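Hypothetical protein (Pseudomonas aeruginosa, PDB 2IGS) is of unknown function but adopts a largely helical fold and belongs to a family grouped with the lysozyme-like proteins. Local coordinates at residues L159-I173 / T205-I217. Numbering follows the deposited sequence.
Sequences LTPGTWQAMTLPEDI and TAVTLLLAYFAAI
Selenomethionine Met167 lies against Ala212, Tyr213 and Ala216 on one side of helix 203-216, where the linker between helices 161-165 and 171-177 packs along the C-terminal helix of this mainly helical, lysozyme-clan chain. The Met167 chain can be followed outward. Its CB stands 4.4 Å from Ala212 CB; CG is 3.6 Å from Ala216 CB and also touches the Ala212 carbonyl oxygen; SE passes over the Tyr213 backbone, near CA; and CE, whose position is doubtful because it is modelled too close to Leu159 CD1, is placed 3.9 Å from Tyr213 CD1. The Met167 and Tyr213 side chains run side by side in the same direction. Leu159 CD2 meets the Tyr213 ring at its edge, near the ring plane.

Further along, Leu169 CD1 sits 3.6 Å from Ala212 CB, while its CD2 branch faces Leu209 CD1. Ile173 comes from the next helix with CG1 anti to the carbonyl carbon (chi1 -49°), and its CD1 reaches Thr205 O at 3.6 Å and the CB atoms of Thr205 and Thr208. Its other branch, CG2, lies beside Leu209 CB, and Pro170 CD, an edge atom of the pyrrolidine ring, meets the Thr208 CG2 methyl. The Thr208 hydroxyl is bonded to Thr204 O, consistent with its methyl being the part turned to this apolar contact.

Polar bridging between the segments comes through one water: it accepts from Thr168 N at 3.0 Å and donates to Ala212 O at 2.6 Å.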
loop_
_atom_site.group_PDB
_atom_site.type_symbol
_atom_site.label_atom_id
_atom_site.label_comp_id
_atom_site.label_asym_id
_atom_site.label_seq_id
_atom_site.Cartn_x
_atom_site.Cartn_y
_atom_site.Cartn_z
ATOM N N LEU F 159 0.037 -14.769 -29.476
ATOM C CA LEU F 159 1.455 -14.899 -29.754
ATOM C C LEU F 159 1.924 -13.906 -30.816
ATOM O O LEU F 159 1.286 -13.714 -31.857
ATOM C CB LEU F 159 1.757 -16.340 -30.168
ATOM C CG LEU F 159 3.126 -16.759 -30.657
ATOM C CD1 LEU F 159 4.166 -16.378 -29.643
ATOM C CD2 LEU F 159 3.073 -18.239 -30.848
ATOM N N THR F 160 3.046 -13.264 -30.533
ATOM C CA THR F 160 3.586 -12.216 -31.393
ATOM C C THR F 160 4.381 -12.849 -32.548
ATOM O O THR F 160 5.078 -13.856 -32.329
ATOM C CB THR F 160 4.478 -11.301 -30.532
ATOM O OG1 THR F 160 3.658 -10.425 -29.740
ATOM C CG2 THR F 160 5.405 -10.490 -31.372
ATOM N N PRO F 161 4.289 -12.277 -33.784
ATOM C CA PRO F 161 5.097 -12.793 -34.899
ATOM C C PRO F 161 6.596 -12.780 -34.584
ATOM O O PRO F 161 7.338 -13.627 -35.091
ATOM C CB PRO F 161 4.789 -11.819 -36.051
ATOM C CG PRO F 161 4.233 -10.592 -35.397
ATOM C CD PRO F 161 3.459 -11.137 -34.218
ATOM N N GLY F 162 7.023 -11.836 -33.748
ATOM C CA GLY F 162 8.409 -11.745 -33.296
ATOM C C GLY F 162 8.820 -12.838 -32.326
ATOM O O GLY F 162 9.818 -13.527 -32.541
ATOM N N THR F 163 8.056 -12.996 -31.251
ATOM C CA THR F 163 8.346 -14.027 -30.240
ATOM C C THR F 163 8.124 -15.440 -30.784
ATOM O O THR F 163 8.706 -16.395 -30.276
ATOM C CB THR F 163 7.622 -13.767 -28.885
ATOM O OG1 THR F 163 7.069 -14.980 -28.360
ATOM C CG2 THR F 163 6.541 -12.789 -29.074
ATOM N N TRP F 164 7.313 -15.542 -31.837
ATOM C CA TRP F 164 7.194 -16.761 -32.631
ATOM C C TRP F 164 8.500 -17.102 -33.357
ATOM O O TRP F 164 8.940 -18.256 -33.356
ATOM C CB TRP F 164 6.047 -16.623 -33.625
ATOM C CG TRP F 164 6.048 -17.640 -34.712
ATOM C CD1 TRP F 164 6.390 -17.436 -36.009
ATOM C CD2 TRP F 164 5.682 -19.021 -34.605
ATOM N NE1 TRP F 164 6.256 -18.595 -36.721
ATOM C CE2 TRP F 164 5.821 -19.587 -35.886
ATOM C CE3 TRP F 164 5.245 -19.834 -33.553
ATOM C CZ2 TRP F 164 5.548 -20.926 -36.149
ATOM C CZ3 TRP F 164 4.966 -21.172 -33.822
ATOM C CH2 TRP F 164 5.124 -21.702 -35.111
ATOM N N GLN F 165 9.104 -16.086 -33.975
ATOM C CA GLN F 165 10.384 -16.227 -34.675
ATOM C C GLN F 165 11.488 -16.657 -33.704
ATOM O O GLN F 165 12.402 -17.404 -34.080
ATOM C CB GLN F 165 10.783 -14.907 -35.355
ATOM C CG GLN F 165 9.929 -14.487 -36.558
ATOM C CD GLN F 165 10.335 -13.129 -37.124
ATOM O OE1 GLN F 165 11.520 -12.849 -37.314
ATOM N NE2 GLN F 165 9.349 -12.281 -37.399
ATOM N N ALA F 166 11.383 -16.186 -32.459
ATOM C CA ALA F 166 12.374 -16.457 -31.405
ATOM C C ALA F 166 12.244 -17.851 -30.751
ATOM O O ALA F 166 13.112 -18.251 -29.961
ATOM C CB ALA F 166 12.300 -15.383 -30.338
HETATM N N MSE F 167 11.162 -18.569 -31.062
HETATM C CA MSE F 167 10.952 -19.908 -30.524
HETATM C C MSE F 167 11.862 -20.933 -31.198
HETATM O O MSE F 167 12.016 -20.925 -32.411
HETATM C CB MSE F 167 9.493 -20.314 -30.684
HETATM C CG MSE F 167 8.599 -19.685 -29.639
HETATM SE SE MSE F 167 6.696 -19.832 -29.996
HETATM C CE MSE F 167 6.248 -18.169 -29.151
ATOM N N THR F 168 12.466 -21.809 -30.405
ATOM C CA THR F 168 13.262 -22.922 -30.941
ATOM C C THR F 168 12.359 -24.160 -31.160
ATOM O O THR F 168 11.887 -24.795 -30.200
ATOM C CB THR F 168 14.443 -23.252 -30.009
ATOM O OG1 THR F 168 15.137 -22.045 -29.695
ATOM C CG2 THR F 168 15.406 -24.201 -30.679
ATOM N N LEU F 169 12.134 -24.484 -32.432
ATOM C CA LEU F 169 11.109 -25.440 -32.838
ATOM C C LEU F 169 11.499 -26.121 -34.154
ATOM O O LEU F 169 11.925 -25.435 -35.093
ATOM C CB LEU F 169 9.796 -24.677 -33.002
ATOM C CG LEU F 169 8.423 -25.301 -32.765
ATOM C CD1 LEU F 169 8.365 -26.197 -31.547
ATOM C CD2 LEU F 169 7.425 -24.164 -32.638
ATOM N N PRO F 170 11.385 -27.468 -34.234
ATOM C CA PRO F 170 11.650 -28.130 -35.520
ATOM C C PRO F 170 10.739 -27.600 -36.624
ATOM O O PRO F 170 9.607 -27.161 -36.343
ATOM C CB PRO F 170 11.339 -29.611 -35.253
ATOM C CG PRO F 170 10.550 -29.633 -33.993
ATOM C CD PRO F 170 11.021 -28.441 -33.193
ATOM N N GLU F 171 11.254 -27.643 -37.854
ATOM C CA GLU F 171 10.593 -27.151 -39.067
ATOM C C GLU F 171 9.107 -27.502 -39.162
ATOM O O GLU F 171 8.265 -26.622 -39.366
ATOM C CB GLU F 171 11.314 -27.681 -40.316
ATOM C CG GLU F 171 12.651 -27.012 -40.618
ATOM C CD GLU F 171 13.429 -27.685 -41.754
ATOM O OE1 GLU F 171 12.800 -28.154 -42.730
ATOM O OE2 GLU F 171 14.676 -27.736 -41.664
ATOM N N ASP F 172 8.802 -28.789 -39.013
ATOM C CA ASP F 172 7.448 -29.325 -39.284
ATOM C C ASP F 172 6.364 -28.821 -38.321
ATOM O O ASP F 172 5.220 -28.623 -38.723
ATOM C CB ASP F 172 7.464 -30.853 -39.324
ATOM C CG ASP F 172 8.150 -31.401 -40.569
ATOM O OD1 ASP F 172 8.596 -32.567 -40.532
ATOM O OD2 ASP F 172 8.238 -30.675 -41.588
ATOM N N ILE F 173 6.740 -28.614 -37.061
ATOM C CA ILE F 173 5.858 -27.997 -36.066
ATOM C C ILE F 173 5.689 -26.503 -36.341
ATOM O O ILE F 173 4.580 -25.964 -36.285
ATOM C CB ILE F 173 6.347 -28.268 -34.610
ATOM C CG1 ILE F 173 6.636 -29.764 -34.413
ATOM C CG2 ILE F 173 5.300 -27.797 -33.597
ATOM C CD1 ILE F 173 7.014 -30.152 -33.003
ATOM N N THR F 205 4.739 -34.112 -30.025
ATOM C CA THR F 205 5.002 -32.842 -30.728
ATOM C C THR F 205 4.244 -31.647 -30.120
ATOM O O THR F 205 4.694 -30.500 -30.228
ATOM C CB THR F 205 4.638 -32.920 -32.214
ATOM O OG1 THR F 205 3.324 -33.468 -32.330
ATOM C CG2 THR F 205 5.652 -33.780 -33.020
ATOM N N ALA F 206 3.083 -31.917 -29.526
ATOM C CA ALA F 206 2.371 -30.943 -28.663
ATOM C C ALA F 206 3.232 -30.536 -27.464
ATOM O O ALA F 206 3.244 -29.371 -27.083
ATOM C CB ALA F 206 1.069 -31.511 -28.181
ATOM N N VAL F 207 3.940 -31.492 -26.856
ATOM C CA VAL F 207 4.813 -31.149 -25.733
ATOM C C VAL F 207 6.020 -30.326 -26.224
ATOM O O VAL F 207 6.451 -29.413 -25.535
ATOM C CB VAL F 207 5.275 -32.386 -24.917
ATOM C CG1 VAL F 207 6.378 -31.990 -23.940
ATOM C CG2 VAL F 207 4.100 -33.084 -24.188
ATOM N N THR F 208 6.538 -30.645 -27.417
ATOM C CA THR F 208 7.610 -29.861 -28.067
ATOM C C THR F 208 7.192 -28.385 -28.254
ATOM O O THR F 208 7.957 -27.474 -27.935
ATOM C CB THR F 208 8.044 -30.476 -29.428
ATOM O OG1 THR F 208 8.260 -31.880 -29.272
ATOM C CG2 THR F 208 9.322 -29.850 -29.968
ATOM N N LEU F 209 5.980 -28.173 -28.769
ATOM C CA LEU F 209 5.427 -26.850 -28.986
ATOM C C LEU F 209 5.277 -26.136 -27.655
ATOM O O LEU F 209 5.660 -24.950 -27.544
ATOM C CB LEU F 209 4.055 -26.946 -29.692
ATOM C CG LEU F 209 3.205 -25.679 -29.917
ATOM C CD1 LEU F 209 3.894 -24.752 -30.936
ATOM C CD2 LEU F 209 1.759 -26.004 -30.383
ATOM N N LEU F 210 4.741 -26.860 -26.658
ATOM C CA LEU F 210 4.485 -26.314 -25.325
ATOM C C LEU F 210 5.745 -25.712 -24.698
ATOM O O LEU F 210 5.719 -24.604 -24.173
ATOM C CB LEU F 210 3.904 -27.390 -24.387
ATOM C CG LEU F 210 3.582 -26.959 -22.948
ATOM C CD1 LEU F 210 2.315 -26.085 -22.905
ATOM C CD2 LEU F 210 3.421 -28.159 -22.024
ATOM N N LEU F 211 6.827 -26.472 -24.746
ATOM C CA LEU F 211 8.100 -26.052 -24.183
ATOM C C LEU F 211 8.739 -24.921 -24.991
ATOM O O LEU F 211 9.338 -24.035 -24.417
ATOM C CB LEU F 211 9.052 -27.257 -24.106
ATOM C CG LEU F 211 8.624 -28.367 -23.141
ATOM C CD1 LEU F 211 9.586 -29.541 -23.186
ATOM C CD2 LEU F 211 8.449 -27.828 -21.720
ATOM N N ALA F 212 8.604 -24.952 -26.314
ATOM C CA ALA F 212 9.143 -23.871 -27.147
ATOM C C ALA F 212 8.535 -22.507 -26.813
ATOM O O ALA F 212 9.247 -21.515 -26.640
ATOM C CB ALA F 212 8.932 -24.192 -28.641
ATOM N N TYR F 213 7.208 -22.481 -26.782
ATOM C CA TYR F 213 6.394 -21.331 -26.413
ATOM C C TYR F 213 6.759 -20.840 -25.019
ATOM O O TYR F 213 7.175 -19.697 -24.846
ATOM C CB TYR F 213 4.933 -21.758 -26.466
ATOM C CG TYR F 213 3.933 -20.713 -26.022
ATOM C CD1 TYR F 213 3.508 -19.716 -26.894
ATOM C CD2 TYR F 213 3.352 -20.768 -24.750
ATOM C CE1 TYR F 213 2.583 -18.751 -26.501
ATOM C CE2 TYR F 213 2.407 -19.801 -24.341
ATOM C CZ TYR F 213 2.033 -18.800 -25.222
ATOM O OH TYR F 213 1.112 -17.839 -24.855
ATOM N N PHE F 214 6.638 -21.716 -24.027
ATOM C CA PHE F 214 6.853 -21.310 -22.638
ATOM C C PHE F 214 8.288 -20.971 -22.294
ATOM O O PHE F 214 8.552 -20.361 -21.266
ATOM C CB PHE F 214 6.264 -22.335 -21.648
ATOM C CG PHE F 214 4.820 -22.082 -21.330
ATOM C CD1 PHE F 214 4.451 -20.993 -20.539
ATOM C CD2 PHE F 214 3.832 -22.889 -21.856
ATOM C CE1 PHE F 214 3.113 -20.737 -20.263
ATOM C CE2 PHE F 214 2.500 -22.648 -21.583
ATOM C CZ PHE F 214 2.138 -21.578 -20.775
ATOM N N ALA F 215 9.213 -21.366 -23.156
ATOM C CA ALA F 215 10.590 -20.933 -23.031
ATOM C C ALA F 215 10.756 -19.503 -23.564
ATOM O O ALA F 215 11.592 -18.750 -23.075
ATOM C CB ALA F 215 11.533 -21.900 -23.776
ATOM N N ALA F 216 9.974 -19.144 -24.579
ATOM C CA ALA F 216 10.187 -17.888 -25.280
ATOM C C ALA F 216 9.351 -16.745 -24.701
ATOM O O ALA F 216 9.752 -15.566 -24.720
ATOM C CB ALA F 216 9.883 -18.063 -26.752
ATOM N N ILE F 217 8.203 -17.115 -24.158
ATOM C CA ILE F 217 7.102 -16.197 -23.974
ATOM C C ILE F 217 7.322 -15.233 -22.809
ATOM O O ILE F 217 6.785 -14.118 -22.817
ATOM C CB ILE F 217 5.774 -17.000 -23.889
ATOM C CG1 ILE F 217 4.772 -16.522 -24.952
ATOM C CG2 ILE F 217 5.244 -17.119 -22.455
ATOM C CD1 ILE F 217 4.358 -15.070 -24.863
HETATM O O HOH W 1 11.714 -21.688 -27.468
#